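PDB 3EFZ: 14-3-3 protein from Cryptosporidium parvum, which probably binds phosphoserine-containing segments of partner proteins, acting as a dimeric 14-3-3 adaptor in cell regulation. Local coordinates for residues 72-77 / 114-119; 153-158 / 165-170; 197-202 / 246-251. One frame throughout, in Å; residues are numbered along the deposited sequence.

Followed from the N terminus, the three contacts come in series: none nests in or crosses another. Contact 1 joins helix 63-81 to helix 100-131, closing a mostly helical loop of 36 residues. Contact 2 closes a short, largely helical connection of six residues between segments on consecutive helices 138-158 and 161-185. Contact 3 spans 43 residues to set helix 239-256 beside helix 193-207. Contacts 1 and 2 touch, I117 CG2 lying 3.6 Å from I158 CD1; contacts 2 and 3 pack together, without a hydrogen bond, where R153 NH2 lies 3.3 Å from N201 ND2. Contacts 1 and 3, with centres about 23 Å apart, lie on opposite sides of the chain's centre, and contact 2, touching both, links them.

Contact 1: residues 72-77 / 114-119; sequences RNRVTS and EESILL
V75 and I117 carry the tight part of this helix-to-helix contact. Their CA atoms approach to 5.4 Å, a short separation that brings backbone as well as side chain into play. V75 CG1 stands anti to the backbone N (chi1 156°), which places this methyl 3.9 Å from I117 CG2, and the two branched side chains cross obliquely. The other branch of I117 is close to the main chain: its CG1 lies 4.0 Å from V75 O. Both residues are buried, and helix 138-158 covers this side, with Y154 on V75 and I158 on I117.

The other flank is looser and partly exposed. R74 reaches out with its chain extended from CG to NE, yet R74 NH1 stops 3.9 Å from S116 OG, obliquely to the guanidinium plane and without a hydrogen bond. The charge of R74 is met instead by a salt bridge from its NE to OE1 of E120 in the same chain. A 1,2-ethanediol molecule lies about 3 Å from the S116 side chain. The second subunit reaches this flank through N73, R74 and S77: E120 of the second subunit packs on R74, while its S116 bonds to the carbonyl of S77. The contact thus joins two helices of the N-terminal half of the 14-3-3 fold, beside R79, a predicted phosphoserine-binding residue of the ligand groove.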
loop_
_atom_site.group_PDB
_atom_site.type_symbol
_atom_site.label_atom_id
_atom_site.label_comp_id
_atom_site.label_asym_id
_atom_site.label_seq_id
_atom_site.Cartn_x
_atom_site.Cartn_y
_atom_site.Cartn_z
ATOM N N ARG B 72 -8.694 0.207 1.971
ATOM C CA ARG B 72 -8.683 -1.198 2.408
ATOM C C ARG B 72 -7.279 -1.749 2.142
ATOM O O ARG B 72 -6.707 -2.461 2.956
ATOM C CB ARG B 72 -9.682 -1.995 1.560
ATOM C CG ARG B 72 -10.225 -3.286 2.126
ATOM C CD ARG B 72 -9.305 -4.501 2.276
ATOM N NE ARG B 72 -8.241 -4.613 1.293
ATOM C CZ ARG B 72 -7.536 -5.727 1.067
ATOM N NH1 ARG B 72 -7.818 -6.848 1.724
ATOM N NH2 ARG B 72 -6.558 -5.728 0.157
ATOM N N ASN B 73 -6.756 -1.401 0.970
ATOM C CA ASN B 73 -5.482 -1.920 0.482
ATOM C C ASN B 73 -4.356 -1.286 1.282
ATOM O O ASN B 73 -3.468 -1.985 1.769
ATOM C CB ASN B 73 -5.315 -1.678 -1.015
ATOM C CG ASN B 73 -6.229 -2.558 -1.881
ATOM O OD1 ASN B 73 -6.799 -3.560 -1.434
ATOM N ND2 ASN B 73 -6.345 -2.185 -3.146
ATOM N N ARG B 74 -4.411 0.027 1.456
ATOM C CA ARG B 74 -3.495 0.706 2.369
ATOM C C ARG B 74 -3.405 0.062 3.761
ATOM O O ARG B 74 -2.315 -0.133 4.285
ATOM C CB ARG B 74 -3.884 2.179 2.505
ATOM C CG ARG B 74 -3.421 2.874 3.801
ATOM C CD ARG B 74 -3.307 4.388 3.595
ATOM N NE ARG B 74 -3.183 5.126 4.859
ATOM C CZ ARG B 74 -2.041 5.532 5.409
ATOM N NH1 ARG B 74 -2.084 6.199 6.562
ATOM N NH2 ARG B 74 -0.862 5.297 4.812
ATOM N N VAL B 75 -4.562 -0.187 4.363
ATOM C CA VAL B 75 -4.670 -0.747 5.729
ATOM C C VAL B 75 -4.067 -2.167 5.819
ATOM O O VAL B 75 -3.453 -2.536 6.814
ATOM C CB VAL B 75 -6.165 -0.742 6.213
ATOM C CG1 VAL B 75 -6.404 -1.772 7.282
ATOM C CG2 VAL B 75 -6.553 0.607 6.729
ATOM N N THR B 76 -4.262 -2.941 4.763
ATOM C CA THR B 76 -3.615 -4.247 4.586
ATOM C C THR B 76 -2.092 -4.074 4.478
ATOM O O THR B 76 -1.330 -4.833 5.097
ATOM C CB THR B 76 -4.185 -4.964 3.351
ATOM O OG1 THR B 76 -5.612 -5.012 3.469
ATOM C CG2 THR B 76 -3.690 -6.399 3.254
ATOM N N SER B 77 -1.648 -3.068 3.723
ATOM C CA SER B 77 -0.218 -2.800 3.646
ATOM C C SER B 77 0.358 -2.294 4.969
ATOM O O SER B 77 1.464 -2.657 5.297
ATOM C CB SER B 77 0.154 -1.870 2.493
ATOM O OG SER B 77 -0.174 -2.468 1.234
ATOM N N GLU B 114 -0.783 1.377 13.899
ATOM C CA GLU B 114 -1.987 0.784 14.451
ATOM C C GLU B 114 -3.122 1.802 14.644
ATOM O O GLU B 114 -4.267 1.459 14.387
ATOM C CB GLU B 114 -1.696 -0.037 15.738
ATOM C CG GLU B 114 -0.748 -1.224 15.473
ATOM C CD GLU B 114 -0.805 -2.339 16.495
ATOM O OE1 GLU B 114 -0.786 -2.072 17.711
ATOM O OE2 GLU B 114 -0.855 -3.516 16.070
ATOM N N GLU B 115 -2.813 3.036 15.087
ATOM C CA GLU B 115 -3.798 4.133 15.141
ATOM C C GLU B 115 -4.422 4.283 13.739
ATOM O O GLU B 115 -5.626 4.314 13.604
ATOM C CB GLU B 115 -3.177 5.465 15.648
ATOM C CG GLU B 115 -3.067 5.587 17.209
ATOM C CD GLU B 115 -2.140 6.722 17.763
ATOM O OE1 GLU B 115 -2.095 6.887 19.018
ATOM O OE2 GLU B 115 -1.461 7.444 16.977
ATOM N N SER B 116 -3.580 4.314 12.706
ATOM C CA SER B 116 -3.994 4.396 11.302
ATOM C C SER B 116 -4.888 3.245 10.824
ATOM O O SER B 116 -5.912 3.490 10.193
ATOM C CB SER B 116 -2.760 4.526 10.397
ATOM O OG SER B 116 -2.285 5.856 10.447
ATOM N N ILE B 117 -4.517 1.999 11.120
ATOM C CA ILE B 117 -5.387 0.874 10.791
ATOM C C ILE B 117 -6.749 1.071 11.472
ATOM O O ILE B 117 -7.764 0.900 10.817
ATOM C CB ILE B 117 -4.804 -0.477 11.237
ATOM C CG1 ILE B 117 -3.531 -0.810 10.460
ATOM C CG2 ILE B 117 -5.884 -1.613 11.159
ATOM C CD1 ILE B 117 -2.672 -1.887 11.187
ATOM N N LEU B 118 -6.764 1.432 12.767
ATOM C CA LEU B 118 -8.029 1.656 13.503
ATOM C C LEU B 118 -8.917 2.737 12.896
ATOM O O LEU B 118 -10.105 2.523 12.699
ATOM C CB LEU B 118 -7.782 2.016 14.966
ATOM C CG LEU B 118 -7.095 0.968 15.842
ATOM C CD1 LEU B 118 -6.816 1.580 17.192
ATOM C CD2 LEU B 118 -7.933 -0.317 15.968
ATOM N N LEU B 119 -8.328 3.903 12.636
ATOM C CA LEU B 119 -9.061 5.060 12.151
ATOM C C LEU B 119 -9.532 4.870 10.721
ATOM O O LEU B 119 -10.691 5.163 10.408
ATOM C CB LEU B 119 -8.215 6.332 12.274
ATOM C CG LEU B 119 -8.024 6.861 13.697
ATOM C CD1 LEU B 119 -6.938 7.936 13.756
ATOM C CD2 LEU B 119 -9.335 7.398 14.266
#

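Contact 2: residues 153-158 / 165-170; sequences RYKAEI and NQCIKQ
A156 and C167 mark the closest backbone approach of two antiparallel helix segments, with CA atoms 5.3 Å apart. The segment axes come within 8.1 Å at 162° between their N-to-C directions, and with only six residues between the segments this is a helical hairpin of the all-helical 14-3-3 fold. So close an approach is consistent with the small side chains at its centre: A156 offers a single methyl, and C167 a short thiol.

No hydrogen bond crosses the interface, and all four touching residues are buried. The methyl of A156 sits between two neighbours in sequence on the facing helix, with A156 CB 3.9 Å from C167 CB and 3.7 Å from I168 CG1. C167 CB also rests against the main chain, 3.9 Å from A156 N. L159, in the connection of the hairpin, packs on C167, while L209 and L210 from a later loop touch I168.

R153 and Y154 have their CB atoms directed to the opposite side of their helix. There R153, predicted to contact phosphoserine, lies close to R79 and donates from NE to Y175 OH, consistent with a basic pocket made for phosphate. The extended chain of K155 carries NZ to a salt bridge with E122. C167 SG, anti to its carbonyl carbon (chi1 -70°), is directed to the base of that chain, 3.7 Å from K155 CB.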
loop_
_atom_site.group_PDB
_atom_site.type_symbol
_atom_site.label_atom_id
_atom_site.label_comp_id
_atom_site.label_asym_id
_atom_site.label_seq_id
_atom_site.Cartn_x
_atom_site.Cartn_y
_atom_site.Cartn_z
ATOM N N ARG B 153 -11.497 -7.862 12.155
ATOM C CA ARG B 153 -10.417 -8.790 12.552
ATOM C C ARG B 153 -9.112 -8.027 12.749
ATOM O O ARG B 153 -8.356 -8.313 13.689
ATOM C CB ARG B 153 -10.249 -9.926 11.514
ATOM C CG ARG B 153 -9.039 -10.866 11.715
ATOM C CD ARG B 153 -9.184 -12.195 10.920
ATOM N NE ARG B 153 -9.345 -11.967 9.470
ATOM C CZ ARG B 153 -8.335 -11.806 8.619
ATOM N NH1 ARG B 153 -7.075 -11.875 9.050
ATOM N NH2 ARG B 153 -8.580 -11.578 7.329
ATOM N N TYR B 154 -8.859 -7.046 11.877
ATOM C CA TYR B 154 -7.667 -6.206 12.013
ATOM C C TYR B 154 -7.693 -5.365 13.283
ATOM O O TYR B 154 -6.661 -5.200 13.922
ATOM C CB TYR B 154 -7.492 -5.274 10.812
ATOM C CG TYR B 154 -7.257 -5.938 9.459
ATOM C CD1 TYR B 154 -6.979 -7.310 9.327
ATOM C CD2 TYR B 154 -7.282 -5.160 8.302
ATOM C CE1 TYR B 154 -6.759 -7.874 8.072
ATOM C CE2 TYR B 154 -7.048 -5.702 7.052
ATOM C CZ TYR B 154 -6.800 -7.046 6.937
ATOM O OH TYR B 154 -6.574 -7.507 5.662
ATOM N N LYS B 155 -8.863 -4.819 13.631
ATOM C CA LYS B 155 -8.999 -3.951 14.817
ATOM C C LYS B 155 -8.768 -4.808 16.052
ATOM O O LYS B 155 -8.109 -4.380 16.998
ATOM C CB LYS B 155 -10.391 -3.289 14.910
ATOM C CG LYS B 155 -10.784 -2.325 13.788
ATOM C CD LYS B 155 -12.051 -1.550 14.178
ATOM C CE LYS B 155 -12.552 -0.690 13.039
ATOM N NZ LYS B 155 -13.698 0.218 13.430
ATOM N N ALA B 156 -9.322 -6.020 16.008
ATOM C CA ALA B 156 -9.206 -7.039 17.048
ATOM C C ALA B 156 -7.759 -7.453 17.345
ATOM O O ALA B 156 -7.461 -7.858 18.458
ATOM C CB ALA B 156 -10.034 -8.273 16.657
ATOM N N GLU B 157 -6.879 -7.381 16.343
ATOM C CA GLU B 157 -5.448 -7.672 16.510
ATOM C C GLU B 157 -4.725 -6.540 17.244
ATOM O O GLU B 157 -3.621 -6.731 17.791
ATOM C CB GLU B 157 -4.773 -7.892 15.147
ATOM C CG GLU B 157 -5.331 -9.020 14.311
ATOM C CD GLU B 157 -4.682 -9.098 12.919
ATOM O OE1 GLU B 157 -4.197 -8.059 12.421
ATOM O OE2 GLU B 157 -4.657 -10.191 12.320
ATOM N N ILE B 158 -5.335 -5.354 17.207
ATOM C CA ILE B 158 -4.771 -4.147 17.795
ATOM C C ILE B 158 -5.337 -3.882 19.190
ATOM O O ILE B 158 -4.591 -3.574 20.121
ATOM C CB ILE B 158 -5.038 -2.904 16.894
ATOM C CG1 ILE B 158 -4.398 -3.105 15.510
ATOM C CG2 ILE B 158 -4.559 -1.617 17.576
ATOM C CD1 ILE B 158 -4.641 -1.975 14.545
ATOM N N ASN B 165 -12.679 -8.115 22.228
ATOM C CA ASN B 165 -13.742 -9.110 22.178
ATOM C C ASN B 165 -14.967 -8.656 21.387
ATOM O O ASN B 165 -15.580 -9.456 20.685
ATOM C CB ASN B 165 -14.133 -9.569 23.582
ATOM C CG ASN B 165 -13.080 -10.485 24.216
ATOM O OD1 ASN B 165 -12.242 -11.076 23.520
ATOM N ND2 ASN B 165 -13.134 -10.619 25.536
ATOM N N GLN B 166 -15.307 -7.374 21.493
ATOM C CA GLN B 166 -16.416 -6.812 20.716
ATOM C C GLN B 166 -16.085 -6.802 19.236
ATOM O O GLN B 166 -16.955 -7.062 18.424
ATOM C CB GLN B 166 -16.779 -5.391 21.162
ATOM C CG GLN B 166 -17.207 -5.207 22.617
ATOM C CD GLN B 166 -17.045 -3.758 23.069
ATOM O OE1 GLN B 166 -16.701 -3.479 24.224
ATOM N NE2 GLN B 166 -17.256 -2.824 22.139
ATOM N N CYS B 167 -14.840 -6.487 18.869
ATOM C CA CYS B 167 -14.441 -6.545 17.455
ATOM C C CYS B 167 -14.447 -7.974 16.927
ATOM O O CYS B 167 -14.804 -8.204 15.775
ATOM C CB CYS B 167 -13.064 -5.895 17.187
ATOM S SG CYS B 167 -13.065 -4.107 17.368
ATOM N N ILE B 168 -14.033 -8.933 17.754
ATOM C CA ILE B 168 -14.085 -10.336 17.344
ATOM C C ILE B 168 -15.547 -10.743 17.132
ATOM O O ILE B 168 -15.881 -11.381 16.125
ATOM C CB ILE B 168 -13.368 -11.273 18.342
ATOM C CG1 ILE B 168 -11.852 -11.033 18.302
ATOM C CG2 ILE B 168 -13.672 -12.742 18.016
ATOM C CD1 ILE B 168 -11.117 -11.457 19.553
ATOM N N LYS B 169 -16.413 -10.350 18.063
ATOM C CA LYS B 169 -17.841 -10.623 17.925
ATOM C C LYS B 169 -18.433 -10.010 16.650
ATOM O O LYS B 169 -19.155 -10.701 15.944
ATOM C CB LYS B 169 -18.643 -10.220 19.159
ATOM C CG LYS B 169 -20.085 -10.702 19.046
ATOM C CD LYS B 169 -20.950 -10.381 20.234
ATOM C CE LYS B 169 -22.400 -10.829 19.935
ATOM N NZ LYS B 169 -22.898 -10.263 18.623
ATOM N N GLN B 170 -18.110 -8.743 16.349
ATOM C CA GLN B 170 -18.565 -8.093 15.104
ATOM C C GLN B 170 -18.017 -8.767 13.856
ATOM O O GLN B 170 -18.696 -8.789 12.838
ATOM C CB GLN B 170 -18.206 -6.594 15.036
ATOM C CG GLN B 170 -18.919 -5.655 16.016
ATOM C CD GLN B 170 -18.453 -4.196 15.877
ATOM O OE1 GLN B 170 -18.728 -3.535 14.868
ATOM N NE2 GLN B 170 -17.759 -3.690 16.897
#

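Contact 3: residues 197-202 / 246-251; sequences ATILNY and KILRDN
In L200 the chi1 of 176° swings CG directly opposite the backbone nitrogen, and I247 places its CG2 branch anti to N as well; this brings the leucine's methyl fork against the isoleucine's methyl branch. Helices 193-207 and 239-256 are two of the helices lining the ligand groove of the 14-3-3 fold. Their local axes run in the same general direction, 29° apart, but stand 10.7 Å from each other at closest approach. The nearest CA atoms, those of L200 and L248, are 6.9 Å apart, so the gap is bridged by aliphatic side chains, L248 CD2 reaching as far as L200 CA at 4.2 Å, without a hydrogen bond between the segments.

L200 CD1 touches I247 CG2 at 3.9 Å, and L200 CD2 approaches the same methyl at 4.1 Å; the two side chains cross at about a right angle, the fork straddling the branch. The same CD1 also meets L248 CD2 at 4.0 Å. I199 adds a longer contact to that leucine methyl, while its far end turns off toward F219 and A223 of helix 213-228. I199 and L248 are buried, L200 is partly exposed and I247 is exposed. Such an apolar patch, with L244 also on L200 and the predicted phosphoserine-binding R153 nearby, is consistent with the hydrophobic wall that faces the basic side of the groove in 14-3-3 proteins.

The segment 246-251 is also tied internally. K246 NZ lies 3.0 Å from D250 OD2 in a salt bridge that uses the syn lone pair of that oxygen. I247 O accepts from N251 twice, from opposite faces of the carbonyl plane: its backbone N, and the side-chain amide, whose ND2 lies 2.6 Å from I247 O with an N-H...O angle of 168°.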
loop_
_atom_site.group_PDB
_atom_site.type_symbol
_atom_site.label_atom_id
_atom_site.label_comp_id
_atom_site.label_asym_id
_atom_site.label_seq_id
_atom_site.Cartn_x
_atom_site.Cartn_y
_atom_site.Cartn_z
ATOM N N ALA B 197 -12.917 -17.850 0.016
ATOM C CA ALA B 197 -12.123 -16.763 0.598
ATOM C C ALA B 197 -12.732 -16.354 1.922
ATOM O O ALA B 197 -12.024 -15.953 2.855
ATOM C CB ALA B 197 -12.039 -15.556 -0.348
ATOM N N THR B 198 -14.056 -16.445 1.998
ATOM C CA THR B 198 -14.771 -16.094 3.210
ATOM C C THR B 198 -14.562 -17.134 4.303
ATOM O O THR B 198 -14.304 -16.775 5.451
ATOM C CB THR B 198 -16.272 -15.837 2.930
ATOM O OG1 THR B 198 -16.395 -14.997 1.764
ATOM C CG2 THR B 198 -16.924 -15.135 4.127
ATOM N N ILE B 199 -14.674 -18.411 3.932
ATOM C CA ILE B 199 -14.331 -19.540 4.798
ATOM C C ILE B 199 -12.924 -19.387 5.382
ATOM O O ILE B 199 -12.725 -19.585 6.586
ATOM C CB ILE B 199 -14.453 -20.901 4.023
ATOM C CG1 ILE B 199 -15.902 -21.150 3.552
ATOM C CG2 ILE B 199 -13.876 -22.097 4.846
ATOM C CD1 ILE B 199 -16.877 -21.651 4.645
ATOM N N LEU B 200 -11.964 -19.037 4.524
ATOM C CA LEU B 200 -10.555 -18.936 4.901
ATOM C C LEU B 200 -10.297 -17.847 5.933
ATOM O O LEU B 200 -9.581 -18.087 6.904
ATOM C CB LEU B 200 -9.644 -18.717 3.677
ATOM C CG LEU B 200 -8.137 -18.494 3.965
ATOM C CD1 LEU B 200 -7.454 -19.743 4.534
ATOM C CD2 LEU B 200 -7.370 -17.982 2.736
ATOM N N ASN B 201 -10.863 -16.658 5.717
ATOM C CA ASN B 201 -10.709 -15.566 6.668
ATOM C C ASN B 201 -11.400 -15.827 8.017
ATOM O O ASN B 201 -10.856 -15.480 9.078
ATOM C CB ASN B 201 -11.130 -14.247 6.024
ATOM C CG ASN B 201 -10.100 -13.751 5.006
ATOM O OD1 ASN B 201 -9.251 -14.509 4.544
ATOM N ND2 ASN B 201 -10.187 -12.491 4.645
ATOM N N TYR B 202 -12.565 -16.469 7.964
ATOM C CA TYR B 202 -13.279 -16.904 9.171
ATOM C C TYR B 202 -12.476 -17.969 9.898
ATOM O O TYR B 202 -12.384 -17.930 11.118
ATOM C CB TYR B 202 -14.681 -17.425 8.820
ATOM C CG TYR B 202 -15.663 -17.595 9.984
ATOM C CD1 TYR B 202 -15.405 -17.063 11.252
ATOM C CD2 TYR B 202 -16.867 -18.256 9.789
ATOM C CE1 TYR B 202 -16.308 -17.212 12.297
ATOM C CE2 TYR B 202 -17.782 -18.411 10.830
ATOM C CZ TYR B 202 -17.492 -17.883 12.082
ATOM O OH TYR B 202 -18.403 -18.033 13.110
ATOM N N LYS B 246 -6.134 -25.294 -1.846
ATOM C CA LYS B 246 -4.763 -25.660 -1.515
ATOM C C LYS B 246 -4.346 -25.047 -0.183
ATOM O O LYS B 246 -3.827 -25.754 0.682
ATOM C CB LYS B 246 -3.788 -25.247 -2.623
ATOM C CG LYS B 246 -2.371 -25.777 -2.420
ATOM C CD LYS B 246 -1.393 -25.234 -3.451
ATOM C CE LYS B 246 -0.065 -25.986 -3.399
ATOM N NZ LYS B 246 0.628 -25.888 -2.081
ATOM N N ILE B 247 -4.572 -23.742 -0.027
ATOM C CA ILE B 247 -4.242 -23.023 1.206
ATOM C C ILE B 247 -4.953 -23.632 2.418
ATOM O O ILE B 247 -4.342 -23.802 3.477
ATOM C CB ILE B 247 -4.558 -21.502 1.106
ATOM C CG1 ILE B 247 -3.693 -20.842 0.029
ATOM C CG2 ILE B 247 -4.350 -20.811 2.463
ATOM C CD1 ILE B 247 -4.204 -19.490 -0.449
ATOM N N LEU B 248 -6.233 -23.963 2.250
ATOM C CA LEU B 248 -7.024 -24.591 3.310
ATOM C C LEU B 248 -6.476 -25.969 3.686
ATOM O O LEU B 248 -6.365 -26.296 4.870
ATOM C CB LEU B 248 -8.511 -24.680 2.919
ATOM C CG LEU B 248 -9.343 -23.392 2.942
ATOM C CD1 LEU B 248 -10.588 -23.524 2.082
ATOM C CD2 LEU B 248 -9.712 -23.002 4.362
ATOM N N ARG B 249 -6.132 -26.760 2.675
ATOM C CA ARG B 249 -5.535 -28.082 2.875
ATOM C C ARG B 249 -4.165 -28.017 3.547
ATOM O O ARG B 249 -3.900 -28.775 4.479
ATOM C CB ARG B 249 -5.422 -28.836 1.551
ATOM C CG ARG B 249 -6.709 -29.480 1.106
ATOM C CD ARG B 249 -6.475 -30.354 -0.119
ATOM N NE ARG B 249 -7.571 -31.296 -0.341
ATOM C CZ ARG B 249 -8.542 -31.139 -1.244
ATOM N NH1 ARG B 249 -8.571 -30.064 -2.028
ATOM N NH2 ARG B 249 -9.487 -32.067 -1.366
ATOM N N ASP B 250 -3.307 -27.121 3.059
ATOM C CA ASP B 250 -1.974 -26.916 3.618
ATOM C C ASP B 250 -2.030 -26.556 5.095
ATOM O O ASP B 250 -1.200 -27.006 5.887
ATOM C CB ASP B 250 -1.229 -25.812 2.861
ATOM C CG ASP B 250 -0.828 -26.226 1.454
ATOM O OD1 ASP B 250 -1.021 -27.407 1.088
ATOM O OD2 ASP B 250 -0.317 -25.362 0.706
ATOM N N ASN B 251 -3.014 -25.744 5.461
ATOM C CA ASN B 251 -3.142 -25.298 6.837
ATOM C C ASN B 251 -3.649 -26.371 7.794
ATOM O O ASN B 251 -3.174 -26.453 8.929
ATOM C CB ASN B 251 -3.984 -24.032 6.917
ATOM C CG ASN B 251 -3.182 -22.799 6.610
ATOM O OD1 ASN B 251 -2.703 -22.130 7.517
ATOM N ND2 ASN B 251 -2.998 -22.508 5.331
#